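Local coordinates for protein CurH (PDB 3KG7) that probably catalyses dehydration of a beta-hydroxyacyl polyketide intermediate, as the dehydratase domain of the CurH module in curacin biosynthesis, at residues C[253-257]-C[258-262]; C[239-242]-C[243-246]. All blocks are in the same frame, centred on the assembly; numbering follows the deposited sequence.

Interaction 1: residues C[253-257]-C[258-262]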
ATOM      1  N   ARG C 253      35.791  -3.637 -18.998  1.00 87.13           N
ATOM      2  CA  ARG C 253      36.187  -5.035 -18.883  1.00 86.64           C
ATOM      3  C   ARG C 253      35.185  -5.929 -19.599  1.00 85.39           C
ATOM      4  O   ARG C 253      33.977  -5.828 -19.389  1.00 86.30           O
ATOM      5  CB  ARG C 253      36.345  -5.452 -17.418  1.00 87.58           C
ATOM      6  CG  ARG C 253      37.522  -4.772 -16.700  1.00 89.58           C
ATOM      7  CD  ARG C 253      37.657  -5.199 -15.234  1.00 89.54           C
ATOM      8  NE  ARG C 253      36.362  -5.360 -14.575  1.00 91.39           N
ATOM      9  CZ  ARG C 253      35.590  -4.357 -14.170  1.00 91.49           C
ATOM     10  NH1 ARG C 253      35.969  -3.098 -14.352  1.00 91.68           N
ATOM     11  NH2 ARG C 253      34.428  -4.615 -13.585  1.00 91.80           N
ATOM     12  N   VAL C 254      35.708  -6.796 -20.456  1.00 84.00           N
ATOM     13  CA  VAL C 254      34.894  -7.659 -21.291  1.00 81.65           C
ATOM     14  C   VAL C 254      35.001  -9.092 -20.790  1.00 82.53           C
ATOM     15  O   VAL C 254      36.043  -9.737 -20.948  1.00 84.79           O
ATOM     16  CB  VAL C 254      35.347  -7.586 -22.778  1.00 80.75           C
ATOM     17  CG1 VAL C 254      34.517  -8.531 -23.659  1.00 80.21           C
ATOM     18  CG2 VAL C 254      35.259  -6.156 -23.293  1.00 79.92           C
ATOM     19  N   ASN C 255      33.941  -9.573 -20.145  1.00 81.33           N
ATOM     20  CA  ASN C 255      33.823 -10.998 -19.877  1.00 83.08           C
ATOM     21  C   ASN C 255      33.391 -11.682 -21.172  1.00 84.86           C
ATOM     22  O   ASN C 255      32.474 -11.218 -21.857  1.00 86.16           O
ATOM     23  CB  ASN C 255      32.826 -11.287 -18.744  1.00 82.67           C
ATOM     24  CG  ASN C 255      32.948 -12.733 -18.227  1.00 83.39           C
ATOM     25  OD1 ASN C 255      32.990 -13.747 -19.087  1.00 84.33           O
ATOM     26  ND2 ASN C 255      32.935 -12.816 -16.805  1.00 83.59           N
ATOM     27  N   GLU C 256      34.066 -12.773 -21.511  1.00 86.26           N
ATOM     28  CA  GLU C 256      33.813 -13.468 -22.764  1.00 88.51           C
ATOM     29  C   GLU C 256      32.845 -14.624 -22.547  1.00 90.07           C
ATOM     30  O   GLU C 256      31.763 -14.656 -23.141  1.00 89.60           O
ATOM     31  CB  GLU C 256      35.127 -13.976 -23.371  1.00 88.73           C
ATOM     32  CG  GLU C 256      36.223 -12.918 -23.517  1.00 89.03           C
ATOM     33  CD  GLU C 256      36.171 -12.177 -24.844  1.00 89.08           C
ATOM     34  OE1 GLU C 256      37.198 -12.199 -25.565  1.00 89.11           O
ATOM     35  OE2 GLU C 256      35.112 -11.578 -25.170  1.00 89.54           O
ATOM     36  N   GLN C 257      33.242 -15.559 -21.678  1.00 92.34           N
ATOM     37  CA  GLN C 257      32.492 -16.793 -21.421  1.00 93.30           C
ATOM     38  C   GLN C 257      31.084 -16.518 -20.858  1.00 94.17           C
ATOM     39  O   GLN C 257      30.137 -17.254 -21.157  1.00 95.08           O
ATOM     40  CB  GLN C 257      33.281 -17.712 -20.477  1.00 92.07           C
ATOM     41  CG  GLN C 257      34.801 -17.742 -20.718  1.00 92.81           C
ATOM     42  CD  GLN C 257      35.231 -18.649 -21.892  1.00 93.11           C
ATOM     43  OE1 GLN C 257      34.535 -19.639 -22.204  1.00 93.37           O
ATOM     44  NE2 GLN C 257      36.413 -18.321 -22.536  1.00 92.25           N
ATOM     45  N   LEU C 258      30.958 -15.462 -20.052  1.00 93.63           N
ATOM     46  CA  LEU C 258      29.657 -15.028 -19.522  1.00 94.37           C
ATOM     47  C   LEU C 258      29.127 -13.758 -20.206  1.00 92.97           C
ATOM     48  O   LEU C 258      28.088 -13.216 -19.812  1.00 93.11           O
ATOM     49  CB  LEU C 258      29.705 -14.865 -17.994  1.00 95.83           C
ATOM     50  CG  LEU C 258      29.559 -16.168 -17.176  1.00 96.76           C
ATOM     51  CD1 LEU C 258      30.372 -16.118 -15.877  1.00 96.57           C
ATOM     52  CD2 LEU C 258      28.080 -16.497 -16.900  1.00 96.01           C
ATOM     53  N   GLN C 259      29.864 -13.301 -21.221  1.00 91.35           N
ATOM     54  CA  GLN C 259      29.418 -12.290 -22.198  1.00 89.53           C
ATOM     55  C   GLN C 259      28.775 -11.021 -21.619  1.00 88.37           C
ATOM     56  O   GLN C 259      27.561 -10.825 -21.724  1.00 88.03           O
ATOM     57  CB  GLN C 259      28.494 -12.938 -23.243  1.00 90.49           C
ATOM     58  CG  GLN C 259      28.418 -12.200 -24.584  1.00 90.88           C
ATOM     59  CD  GLN C 259      29.694 -12.306 -25.413  1.00 90.50           C
ATOM     60  OE1 GLN C 259      30.482 -13.243 -25.259  1.00 90.65           O
ATOM     61  NE2 GLN C 259      29.897 -11.341 -26.302  1.00 90.45           N
ATOM     62  N   THR C 260      29.604 -10.169 -21.018  1.00 86.75           N
ATOM     63  CA  THR C 260      29.166  -8.896 -20.438  1.00 83.23           C
ATOM     64  C   THR C 260      30.283  -7.867 -20.548  1.00 83.51           C
ATOM     65  O   THR C 260      31.460  -8.217 -20.434  1.00 85.63           O
ATOM     66  CB  THR C 260      28.822  -9.029 -18.931  1.00 82.81           C
ATOM     67  OG1 THR C 260      29.977  -9.472 -18.198  1.00 81.84           O
ATOM     68  CG2 THR C 260      27.669  -9.997 -18.695  1.00 82.88           C
ATOM     69  N   ARG C 261      29.926  -6.606 -20.772  1.00 82.80           N
ATOM     70  CA  ARG C 261      30.888  -5.503 -20.661  1.00 83.77           C
ATOM     71  C   ARG C 261      30.591  -4.729 -19.387  1.00 83.36           C
ATOM     72  O   ARG C 261      29.441  -4.362 -19.150  1.00 84.88           O
ATOM     73  CB  ARG C 261      30.803  -4.548 -21.853  1.00 83.98           C
ATOM     74  CG  ARG C 261      31.145  -5.149 -23.193  1.00 85.38           C
ATOM     75  CD  ARG C 261      31.155  -4.074 -24.258  1.00 86.75           C
ATOM     76  NE  ARG C 261      32.410  -3.326 -24.272  1.00 89.01           N
ATOM     77  CZ  ARG C 261      33.445  -3.602 -25.065  1.00 90.30           C
ATOM     78  NH1 ARG C 261      33.392  -4.614 -25.924  1.00 90.45           N
ATOM     79  NH2 ARG C 261      34.544  -2.864 -25.003  1.00 90.73           N
ATOM     80  N   SER C 262      31.612  -4.482 -18.570  1.00 82.63           N
ATOM     81  CA  SER C 262      31.421  -3.760 -17.307  1.00 82.78           C
ATOM     82  C   SER C 262      32.395  -2.602 -17.158  1.00 82.29           C
ATOM     83  O   SER C 262      33.539  -2.682 -17.620  1.00 82.84           O
ATOM     84  CB  SER C 262      31.576  -4.698 -16.111  1.00 83.06           C
ATOM     85  OG  SER C 262      31.083  -5.993 -16.401  1.00 85.69           O
TER

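Interaction 2: residues C[239-242]-C[243-246]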
ATOM      1  N   PRO C 239      22.619  16.011  -4.076  1.00 80.11           N
ATOM      2  CA  PRO C 239      21.939  16.164  -5.352  1.00 79.17           C
ATOM      3  C   PRO C 239      22.887  16.653  -6.436  1.00 80.00           C
ATOM      4  O   PRO C 239      23.840  17.383  -6.139  1.00 80.06           O
ATOM      5  CB  PRO C 239      20.893  17.241  -5.061  1.00 78.73           C
ATOM      6  CG  PRO C 239      20.682  17.178  -3.610  1.00 79.49           C
ATOM      7  CD  PRO C 239      22.015  16.865  -3.040  1.00 78.59           C
ATOM      8  N   THR C 240      22.630  16.253  -7.680  1.00 80.63           N
ATOM      9  CA  THR C 240      23.429  16.726  -8.814  1.00 81.24           C
ATOM     10  C   THR C 240      23.261  18.231  -9.005  1.00 80.79           C
ATOM     11  O   THR C 240      22.151  18.752  -8.896  1.00 79.94           O
ATOM     12  CB  THR C 240      23.064  16.016 -10.138  1.00 81.40           C
ATOM     13  OG1 THR C 240      21.717  16.328 -10.489  1.00 84.06           O
ATOM     14  CG2 THR C 240      23.192  14.524  -9.996  1.00 81.76           C
ATOM     15  N   PRO C 241      24.370  18.937  -9.284  1.00 81.49           N
ATOM     16  CA  PRO C 241      24.286  20.341  -9.660  1.00 81.95           C
ATOM     17  C   PRO C 241      23.733  20.464 -11.080  1.00 83.41           C
ATOM     18  O   PRO C 241      23.574  19.448 -11.770  1.00 83.61           O
ATOM     19  CB  PRO C 241      25.745  20.802  -9.627  1.00 81.08           C
ATOM     20  CG  PRO C 241      26.509  19.695  -8.980  1.00 80.58           C
ATOM     21  CD  PRO C 241      25.761  18.464  -9.273  1.00 80.14           C
ATOM     22  N   SER C 242      23.448  21.693 -11.510  1.00 84.99           N
ATOM     23  CA  SER C 242      22.871  21.946 -12.837  1.00 86.27           C
ATOM     24  C   SER C 242      23.795  21.472 -13.955  1.00 86.30           C
ATOM     25  O   SER C 242      23.338  21.126 -15.048  1.00 85.95           O
ATOM     26  CB  SER C 242      22.551  23.434 -13.000  1.00 87.03           C
ATOM     27  OG  SER C 242      23.663  24.233 -12.627  1.00 87.31           O
ATOM     28  N   ARG C 243      25.091  21.452 -13.655  1.00 85.39           N
ATOM     29  CA  ARG C 243      26.119  20.972 -14.571  1.00 86.95           C
ATOM     30  C   ARG C 243      27.183  20.170 -13.810  1.00 84.33           C
ATOM     31  O   ARG C 243      27.692  20.618 -12.780  1.00 82.76           O
ATOM     32  CB  ARG C 243      26.740  22.167 -15.309  1.00 89.21           C
ATOM     33  CG  ARG C 243      28.036  21.883 -16.052  1.00 92.45           C
ATOM     34  CD  ARG C 243      28.632  23.159 -16.625  1.00 93.61           C
ATOM     35  NE  ARG C 243      27.852  23.657 -17.757  1.00 98.21           N
ATOM     36  CZ  ARG C 243      28.237  24.643 -18.563  1.00 98.97           C
ATOM     37  NH1 ARG C 243      29.400  25.253 -18.373  1.00 98.87           N
ATOM     38  NH2 ARG C 243      27.457  25.015 -19.570  1.00 99.99           N
ATOM     39  N   PHE C 244      27.503  18.984 -14.324  1.00 82.19           N
ATOM     40  CA  PHE C 244      28.502  18.100 -13.717  1.00 80.65           C
ATOM     41  C   PHE C 244      29.149  17.200 -14.767  1.00 80.25           C
ATOM     42  O   PHE C 244      28.822  17.286 -15.953  1.00 80.06           O
ATOM     43  CB  PHE C 244      27.882  17.255 -12.603  1.00 80.13           C
ATOM     44  CG  PHE C 244      26.807  16.311 -13.076  1.00 81.41           C
ATOM     45  CD1 PHE C 244      27.097  14.972 -13.316  1.00 81.39           C
ATOM     46  CD2 PHE C 244      25.498  16.759 -13.272  1.00 81.26           C
ATOM     47  CE1 PHE C 244      26.101  14.090 -13.751  1.00 81.48           C
ATOM     48  CE2 PHE C 244      24.498  15.883 -13.706  1.00 81.46           C
ATOM     49  CZ  PHE C 244      24.804  14.546 -13.944  1.00 80.89           C
ATOM     50  N   TYR C 245      30.053  16.331 -14.323  1.00 80.13           N
ATOM     51  CA  TYR C 245      30.837  15.494 -15.226  1.00 79.49           C
ATOM     52  C   TYR C 245      30.748  14.001 -14.892  1.00 80.01           C
ATOM     53  O   TYR C 245      30.545  13.618 -13.734  1.00 81.20           O
ATOM     54  CB  TYR C 245      32.304  15.951 -15.225  1.00 79.77           C
ATOM     55  CG  TYR C 245      32.503  17.389 -15.669  1.00 80.35           C
ATOM     56  CD1 TYR C 245      32.714  17.702 -17.013  1.00 78.51           C
ATOM     57  CD2 TYR C 245      32.484  18.438 -14.742  1.00 81.48           C
ATOM     58  CE1 TYR C 245      32.892  19.015 -17.426  1.00 78.47           C
ATOM     59  CE2 TYR C 245      32.662  19.759 -15.146  1.00 80.64           C
ATOM     60  CZ  TYR C 245      32.863  20.036 -16.491  1.00 80.04           C
ATOM     61  OH  TYR C 245      33.042  21.335 -16.901  1.00 80.26           O
ATOM     62  N   ALA C 246      30.893  13.168 -15.918  1.00 78.99           N
ATOM     63  CA  ALA C 246      31.008  11.725 -15.738  1.00 78.84           C
ATOM     64  C   ALA C 246      32.378  11.300 -16.238  1.00 79.96           C
ATOM     65  O   ALA C 246      32.722  11.541 -17.398  1.00 80.90           O
ATOM     66  CB  ALA C 246      29.907  10.998 -16.488  1.00 79.91           C
TER

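Interaction 1: residues C[253-257]-C[258-262]
Arg-253 to Asn-255 pair antiparallel with Thr-260 to Ser-262, the short strand axes 4.8 Å apart, and the chain reverses at Glu-256 to Gln-259. Arg-253 and Ser-262 form one hydrogen-bonded pair, Asn-255 and Thr-260 the other; Val-254 and Arg-261 between them form a non-hydrogen-bonded pair. At the reversal Gln-257 and Leu-258 have type I turn backbone angles, and Gln-259 N makes a weak bond to Glu-256 O. Gln-259 then takes a positive phi (49°), and with Thr-260 it faces Asn-255 in a G1 beta bulge; a type I turn followed by such a bulge is a classic way to close a beta hairpin.

The side chain of Asn-255 ties this turn to the strand. With CG anti to the backbone N (chi1 -166°), the amide lies alongside Leu-258, and OD1 accepts from Leu-258 N at 2.8 Å. The N-H points almost straight at OD1, but the donor sits well above the amide carbonyl plane. ND2 lies beside Leu-258 CB at 4.0 Å. On the same face of the strands, Asn-255 CB packs 3.4 Å from Thr-260 OG1, while the Arg-253 side chain bends back so that NH2 comes 3.8 Å from Ser-262 CB. Val-254 and Arg-261 run side by side on the other face. There Val-254 CG2 lies over the guanidinium, 3.6 Å from Arg-261 CZ and offset toward the rim of the group.

The charge of Arg-261 is met beyond the hairpin tip by a salt bridge to Asp-214 and a cation-pi contact with Phe-218, and NH2 also bonds Ser-252 OG. The turn closes the hairpin of strands 243-255 and 260-268, whose second strand lies against strand 274-286, where Thr-260 touches Thr-282 and Arg-261 bonds Val-283 through the backbone.

Interaction 2: residues C[239-242]-C[243-246]
Phe-244 folds its side chain back against the loop residues Thr-240 and Pro-241 that precede its strand. CB starts the contact, lying 4.1 Å from Pro-241 CD, with the proline ring and the phenylalanine side chain crossing at about a right angle. From there CG stands between the backbone N and the carbonyl carbon (chi1 63°), a setting that swings the ring back toward the loop. CD2 then meets Pro-241 O at 3.6 Å; this carbonyl oxygen arrives at the ring edge, near its plane. One atom further on, CE2 packs 3.8 Å from Thr-240 CB. The methyl CG2 of Thr-240 sits over one face of the ring, 4.1 Å above its plane and displaced toward the rim.

This ring is buried in the second half of a double hotdog fold, in which an antiparallel sheet wraps round a helix, here probably helix 202-207. Leu-204 of that helix touches both Phe-244 and Thr-240, and Phe-275 of strand 274-286 touches Pro-241 as well as these two. An alanine at Phe-244 would keep CB beside Pro-241 but would probably leave Thr-240 CB and CG2 without the ring they lie against, opening a gap between the loop and helix 202-207.

The turn into the strand is made at Ser-242, whose backbone bends between the extended Pro-241 and Arg-243. Across this bend, Pro-241 CB rests 3.7 Å from Arg-243 O. The Arg-243 side chain leaves in a different direction from the phenyl ring, toward strand 181-186, where NE makes a weak, long ion pair with Glu-184.

Both interactions use strand 243-255, at its two ends: interaction 2 is where the chain enters the strand from the loop after strand 225-236, and interaction 1 is where it leaves and turns back into strand 260-268. They follow in series along the chain, with centres 30 Å apart and nearest atoms about 14 Å apart, so they do not touch. Interaction 2 tucks a buried aromatic ring in near helix 202-207, whereas interaction 1 is a largely exposed hairpin tip. Both also reach strand 274-286 of the same hotdog half. Strand 243-255 thus runs from the buried ring to the exposed tip, and strand 260-268 returns alongside it as far as Tyr-245.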